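Local coordinates for ParB domain protein nuclease (Sulfolobus solfataricus, PDB 5K5D) that probably takes part in archaeal DNA partition as a ParB-type protein and may also act as a nuclease, at residues E36-S41 / G62-D67; T27-N32 / E95-F100. The protein carries 4 engineered substitutions. All coordinates share one frame; numbering follows the deposited sequence.

In the fold
Both contacts belong to the ParB-like N-terminal region and show one helix-helix contact at the surface and one loop-helix contact in the interior of an α/β domain. In chain order the segments run 27-32, 36-41, 62-67 and 95-100, so interaction 1 is nested inside the loop closed by interaction 2; their centres lie about 14 Å apart. Interaction 1 pairs helices 37-45 and 63-71, whereas interaction 2 joins the loop after helix 23-26 to helix 90-99. Strand 59-61 of the four-stranded mixed sheet links them, leading into helix 63-71 and packing against helix 90-99. Citrate, probably from the crystallisation liquor, lies beside Thr64 of interaction 1 and Val29 of interaction 2, which may mark a pocket for an anion.

Interaction 1. Residues E36-S41 / G62-D67; sequences EDLEKS and GYTRLD
Leu38 holds its CG between the backbone N and the carbonyl carbon (chi1 46°), while Arg65 carries its CG beside its own N (chi1 -69°), and these torsions bring the leucine's branch carbon against a methylene of the arginine: Leu38 CG lies 4.0 Å from Arg65 CG. The side chains cross at about a right angle, and what the leucine meets is the aliphatic base of the arginine. Further out, the arginine chain bends at its third torsion, and NH2 forms a salt bridge with Asp61, so one residue serves an apolar contact with its stem and an ionic one with its end. One methyl of Leu38, CD2, lies 4.0 Å from Thr64 CG2. Thr64 thereby divides its two branches, methyl to the leucine and OG1 to a bound citrate, probably from the crystallisation liquor. Gly62 is the N-cap of helix 63-71, and this helix start following strand 59-61 receives the citrate through the backbone N atoms of Gly62, Tyr63 and Arg65, an arrangement consistent with an anion-binding loop. The partial positive charge at the helix N-terminus would probably favour such a negative ligand. Beside the apolar patch, Glu39 OE1 and Asp67 OD2 stand 6.9 Å apart as like charges. Arg35 pairs with both, by a salt bridge to Asp67 and a long, weak ion pair to Glu39, which is likely to ease their repulsion.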
loop_
_atom_site.group_PDB
_atom_site.type_symbol
_atom_site.label_atom_id
_atom_site.label_comp_id
_atom_site.label_asym_id
_atom_site.label_seq_id
_atom_site.Cartn_x
_atom_site.Cartn_y
_atom_site.Cartn_z
ATOM N N GLU B 36 4.326 1.008 -20.936
ATOM C CA GLU B 36 4.027 0.981 -22.365
ATOM C C GLU B 36 2.552 1.305 -22.601
ATOM O O GLU B 36 2.183 1.880 -23.627
ATOM C CB GLU B 36 4.400 -0.373 -22.978
ATOM C CG GLU B 36 5.887 -0.693 -22.887
ATOM C CD GLU B 36 6.228 -2.076 -23.411
ATOM O OE1 GLU B 36 5.385 -2.674 -24.114
ATOM O OE2 GLU B 36 7.340 -2.567 -23.115
ATOM N N ASP B 37 1.716 0.947 -21.632
ATOM C CA ASP B 37 0.292 1.243 -21.705
ATOM C C ASP B 37 0.040 2.746 -21.845
ATOM O O ASP B 37 -0.466 3.199 -22.874
ATOM C CB ASP B 37 -0.442 0.680 -20.483
ATOM C CG ASP B 37 -0.188 -0.806 -20.283
ATOM O OD1 ASP B 37 0.989 -1.229 -20.344
ATOM O OD2 ASP B 37 -1.167 -1.554 -20.068
ATOM N N LEU B 38 0.395 3.522 -20.823
ATOM C CA LEU B 38 0.204 4.970 -20.903
ATOM C C LEU B 38 1.332 5.658 -21.671
ATOM O O LEU B 38 1.520 6.871 -21.575
ATOM C CB LEU B 38 -0.012 5.614 -19.524
ATOM C CG LEU B 38 0.856 5.296 -18.301
ATOM C CD1 LEU B 38 0.206 4.234 -17.420
ATOM C CD2 LEU B 38 2.269 4.905 -18.689
ATOM N N GLU B 39 2.072 4.867 -22.441
ATOM C CA GLU B 39 3.118 5.390 -23.306
ATOM C C GLU B 39 2.545 5.622 -24.700
ATOM O O GLU B 39 2.887 6.595 -25.370
ATOM C CB GLU B 39 4.286 4.405 -23.372
ATOM C CG GLU B 39 5.614 5.020 -23.757
ATOM C CD GLU B 39 6.767 4.043 -23.600
ATOM O OE1 GLU B 39 7.625 4.270 -22.718
ATOM O OE2 GLU B 39 6.813 3.045 -24.356
ATOM N N LYS B 40 1.663 4.722 -25.128
ATOM C CA LYS B 40 1.011 4.857 -26.424
ATOM C C LYS B 40 -0.180 5.797 -26.319
ATOM O O LYS B 40 -0.503 6.507 -27.269
ATOM C CB LYS B 40 0.561 3.496 -26.959
ATOM C CG LYS B 40 -0.638 2.914 -26.246
ATOM C CD LYS B 40 -1.727 2.534 -27.236
ATOM C CE LYS B 40 -1.259 1.446 -28.186
ATOM N NZ LYS B 40 -2.356 0.989 -29.083
ATOM N N SER B 41 -0.833 5.788 -25.159
ATOM C CA SER B 41 -1.932 6.706 -24.887
ATOM C C SER B 41 -1.475 8.130 -25.161
ATOM O O SER B 41 -2.132 8.876 -25.887
ATOM C CB SER B 41 -2.382 6.584 -23.429
ATOM O OG SER B 41 -2.565 5.228 -23.060
ATOM N N GLY B 62 1.533 10.990 -11.100
ATOM C CA GLY B 62 1.758 11.013 -12.533
ATOM C C GLY B 62 3.222 11.051 -12.916
ATOM O O GLY B 62 3.588 11.661 -13.920
ATOM N N TYR B 63 4.059 10.389 -12.126
ATOM C CA TYR B 63 5.503 10.452 -12.333
ATOM C C TYR B 63 5.973 9.727 -13.591
ATOM O O TYR B 63 6.829 10.222 -14.319
ATOM C CB TYR B 63 6.251 9.959 -11.091
ATOM C CG TYR B 63 6.295 11.007 -10.005
ATOM C CD1 TYR B 63 5.254 11.142 -9.092
ATOM C CD2 TYR B 63 7.365 11.884 -9.912
ATOM C CE1 TYR B 63 5.286 12.114 -8.111
ATOM C CE2 TYR B 63 7.409 12.854 -8.935
ATOM C CZ TYR B 63 6.368 12.968 -8.037
ATOM O OH TYR B 63 6.418 13.938 -7.063
ATOM N N THR B 64 5.414 8.557 -13.851
ATOM C CA THR B 64 5.752 7.850 -15.075
ATOM C C THR B 64 5.276 8.657 -16.285
ATOM O O THR B 64 6.062 8.965 -17.181
ATOM C CB THR B 64 5.174 6.422 -15.084
ATOM O OG1 THR B 64 5.766 5.668 -14.018
ATOM C CG2 THR B 64 5.466 5.730 -16.405
ATOM N N ARG B 65 3.995 9.016 -16.291
ATOM C CA ARG B 65 3.425 9.832 -17.357
ATOM C C ARG B 65 4.257 11.077 -17.658
ATOM O O ARG B 65 4.510 11.394 -18.818
ATOM C CB ARG B 65 1.989 10.230 -17.019
ATOM C CG ARG B 65 1.011 9.071 -17.037
ATOM C CD ARG B 65 -0.373 9.507 -16.589
ATOM N NE ARG B 65 -0.432 9.745 -15.152
ATOM C CZ ARG B 65 -1.522 10.140 -14.502
ATOM N NH1 ARG B 65 -2.652 10.349 -15.165
ATOM N NH2 ARG B 65 -1.485 10.328 -13.190
ATOM N N LEU B 66 4.679 11.788 -16.619
ATOM C CA LEU B 66 5.504 12.974 -16.817
ATOM C C LEU B 66 6.829 12.605 -17.478
ATOM O O LEU B 66 7.306 13.310 -18.370
ATOM C CB LEU B 66 5.768 13.700 -15.495
ATOM C CG LEU B 66 6.646 14.946 -15.656
ATOM C CD1 LEU B 66 5.949 15.984 -16.522
ATOM C CD2 LEU B 66 7.040 15.546 -14.318
ATOM N N ASP B 67 7.421 11.502 -17.030
ATOM C CA ASP B 67 8.701 11.056 -17.565
ATOM C C ASP B 67 8.594 10.716 -19.053
ATOM O O ASP B 67 9.457 11.082 -19.855
ATOM C CB ASP B 67 9.227 9.852 -16.779
ATOM C CG ASP B 67 10.586 9.388 -17.272
ATOM O OD1 ASP B 67 11.603 10.001 -16.881
ATOM O OD2 ASP B 67 10.637 8.416 -18.054
#

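Interaction 2. Residues T27-N32 / E95-F100; sequences TMVPSN and ELIWTF. Engineered in segment 27-32: Met28 (natural residue Leu).
Asn32 ND2 serves two acceptors next to the apolar contact of Met28 and Val29 with Ile97: it donates to Pro30 O at 2.9 Å and to a bound citrate. The bond to Pro30 lies in the carbonyl plane but is not straight, with an N-H...O angle of 142°; at the other end of the amide, OD1 is hydrogen-bonded to Ser34, so the group is held from both ends. Across from this loop Ile97 spreads two branches. Its CG2, anti to the backbone N, meets Val29 CG2 at 4.2 Å, the two side chains running past each other in opposite directions. Its longer arm is extended (chi2 169°) and brings CD1 to 3.8 Å from Met28 CG, where the side chains cross nearly perpendicularly. Met28, an engineered selenomethionine in place of the natural leucine, also sets CB 4.2 Å from both Ile97 CG2 and Ile97 CD1, so that both arms of the isoleucine meet it. Replacing Ile97 with an alanine would probably open a gap beside Met28 and Val29 and leave both loop side chains without their mate on the helix. Met28 reaches two helices, packing on Ile97 of helix 90-99 and on Leu115 and Ile119 of helix 109-128, and the face of helix 90-99 that carries Leu96 and Ile97 also packs on Ile60 of strand 59-61 in the mixed sheet.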
loop_
_atom_site.group_PDB
_atom_site.type_symbol
_atom_site.label_atom_id
_atom_site.label_comp_id
_atom_site.label_asym_id
_atom_site.label_seq_id
_atom_site.Cartn_x
_atom_site.Cartn_y
_atom_site.Cartn_z
ATOM N N THR B 27 7.970 7.434 -5.405
ATOM C CA THR B 27 8.159 6.013 -5.155
ATOM C C THR B 27 7.014 5.381 -4.375
ATOM O O THR B 27 7.110 4.227 -3.969
ATOM C CB THR B 27 9.474 5.750 -4.400
ATOM O OG1 THR B 27 9.400 6.325 -3.088
ATOM C CG2 THR B 27 10.652 6.348 -5.165
HETATM N N MSE B 28 5.934 6.130 -4.174
HETATM C CA MSE B 28 4.762 5.615 -3.465
HETATM C C MSE B 28 4.184 4.368 -4.126
HETATM O O MSE B 28 3.979 3.342 -3.471
HETATM C CB MSE B 28 3.669 6.682 -3.363
HETATM C CG MSE B 28 3.823 7.626 -2.181
HETATM SE SE MSE B 28 3.861 6.683 -0.469
HETATM C CE MSE B 28 2.360 5.482 -0.753
ATOM N N VAL B 29 3.915 4.468 -5.424
ATOM C CA VAL B 29 3.284 3.376 -6.151
ATOM C C VAL B 29 4.303 2.328 -6.567
ATOM O O VAL B 29 5.319 2.654 -7.185
ATOM C CB VAL B 29 2.514 3.879 -7.387
ATOM C CG1 VAL B 29 2.014 2.706 -8.208
ATOM C CG2 VAL B 29 1.353 4.777 -6.959
ATOM N N PRO B 30 4.036 1.061 -6.209
ATOM C CA PRO B 30 4.920 -0.055 -6.559
ATOM C C PRO B 30 5.112 -0.145 -8.069
ATOM O O PRO B 30 4.156 0.053 -8.824
ATOM C CB PRO B 30 4.154 -1.282 -6.050
ATOM C CG PRO B 30 3.263 -0.752 -4.967
ATOM C CD PRO B 30 2.863 0.617 -5.433
ATOM N N SER B 31 6.337 -0.431 -8.500
ATOM C CA SER B 31 6.642 -0.549 -9.919
ATOM C C SER B 31 5.773 -1.617 -10.572
ATOM O O SER B 31 5.538 -2.677 -9.996
ATOM C CB SER B 31 8.121 -0.877 -10.123
ATOM O OG SER B 31 8.461 -2.088 -9.472
ATOM N N ASN B 32 5.295 -1.325 -11.775
ATOM C CA ASN B 32 4.416 -2.237 -12.489
ATOM C C ASN B 32 4.711 -2.252 -13.985
ATOM O O ASN B 32 5.721 -1.702 -14.430
ATOM C CB ASN B 32 2.954 -1.871 -12.230
ATOM C CG ASN B 32 2.689 -0.392 -12.402
ATOM O OD1 ASN B 32 2.457 0.077 -13.513
ATOM N ND2 ASN B 32 2.731 0.351 -11.302
ATOM N N GLU B 95 -3.894 10.963 0.170
ATOM C CA GLU B 95 -5.246 10.558 -0.201
ATOM C C GLU B 95 -5.435 10.571 -1.708
ATOM O O GLU B 95 -6.045 9.663 -2.273
ATOM C CB GLU B 95 -6.288 11.431 0.503
ATOM C CG GLU B 95 -6.399 11.112 1.987
ATOM C CD GLU B 95 -6.854 12.292 2.823
ATOM O OE1 GLU B 95 -7.551 13.183 2.287
ATOM O OE2 GLU B 95 -6.504 12.326 4.022
ATOM N N LEU B 96 -4.892 11.598 -2.355
ATOM C CA LEU B 96 -4.945 11.699 -3.807
ATOM C C LEU B 96 -4.248 10.522 -4.476
ATOM O O LEU B 96 -4.788 9.924 -5.401
ATOM C CB LEU B 96 -4.341 13.021 -4.276
ATOM C CG LEU B 96 -5.198 14.235 -3.927
ATOM C CD1 LEU B 96 -4.513 15.526 -4.350
ATOM C CD2 LEU B 96 -6.567 14.100 -4.583
ATOM N N ILE B 97 -3.053 10.184 -4.003
ATOM C CA ILE B 97 -2.297 9.084 -4.584
ATOM C C ILE B 97 -3.068 7.775 -4.479
ATOM O O ILE B 97 -2.998 6.932 -5.374
ATOM C CB ILE B 97 -0.920 8.915 -3.916
ATOM C CG1 ILE B 97 -0.001 10.093 -4.257
ATOM C CG2 ILE B 97 -0.272 7.607 -4.361
ATOM C CD1 ILE B 97 1.276 10.129 -3.432
ATOM N N TRP B 98 -3.805 7.605 -3.386
ATOM C CA TRP B 98 -4.596 6.394 -3.207
ATOM C C TRP B 98 -5.831 6.418 -4.090
ATOM O O TRP B 98 -6.217 5.404 -4.674
ATOM C CB TRP B 98 -5.016 6.218 -1.752
ATOM C CG TRP B 98 -5.941 5.057 -1.554
ATOM C CD1 TRP B 98 -7.245 5.102 -1.155
ATOM C CD2 TRP B 98 -5.637 3.672 -1.768
ATOM N NE1 TRP B 98 -7.767 3.832 -1.095
ATOM C CE2 TRP B 98 -6.800 2.940 -1.466
ATOM C CE3 TRP B 98 -4.487 2.988 -2.172
ATOM C CZ2 TRP B 98 -6.849 1.549 -1.559
ATOM C CZ3 TRP B 98 -4.541 1.610 -2.266
ATOM C CH2 TRP B 98 -5.713 0.905 -1.961
ATOM N N THR B 99 -6.457 7.583 -4.176
ATOM C CA THR B 99 -7.653 7.734 -4.983
ATOM C C THR B 99 -7.371 7.411 -6.437
ATOM O O THR B 99 -8.169 6.748 -7.091
ATOM C CB THR B 99 -8.235 9.151 -4.888
ATOM O OG1 THR B 99 -8.849 9.328 -3.605
ATOM C CG2 THR B 99 -9.283 9.356 -5.969
ATOM N N PHE B 100 -6.226 7.865 -6.935
ATOM C CA PHE B 100 -5.908 7.699 -8.347
ATOM C C PHE B 100 -5.119 6.436 -8.664
ATOM O O PHE B 100 -4.704 6.238 -9.805
ATOM C CB PHE B 100 -5.185 8.933 -8.888
ATOM C CG PHE B 100 -6.066 10.140 -8.986
ATOM C CD1 PHE B 100 -5.887 11.221 -8.138
ATOM C CD2 PHE B 100 -7.098 10.179 -9.910
ATOM C CE1 PHE B 100 -6.715 12.331 -8.223
ATOM C CE2 PHE B 100 -7.933 11.284 -10.001
ATOM C CZ PHE B 100 -7.742 12.360 -9.156
#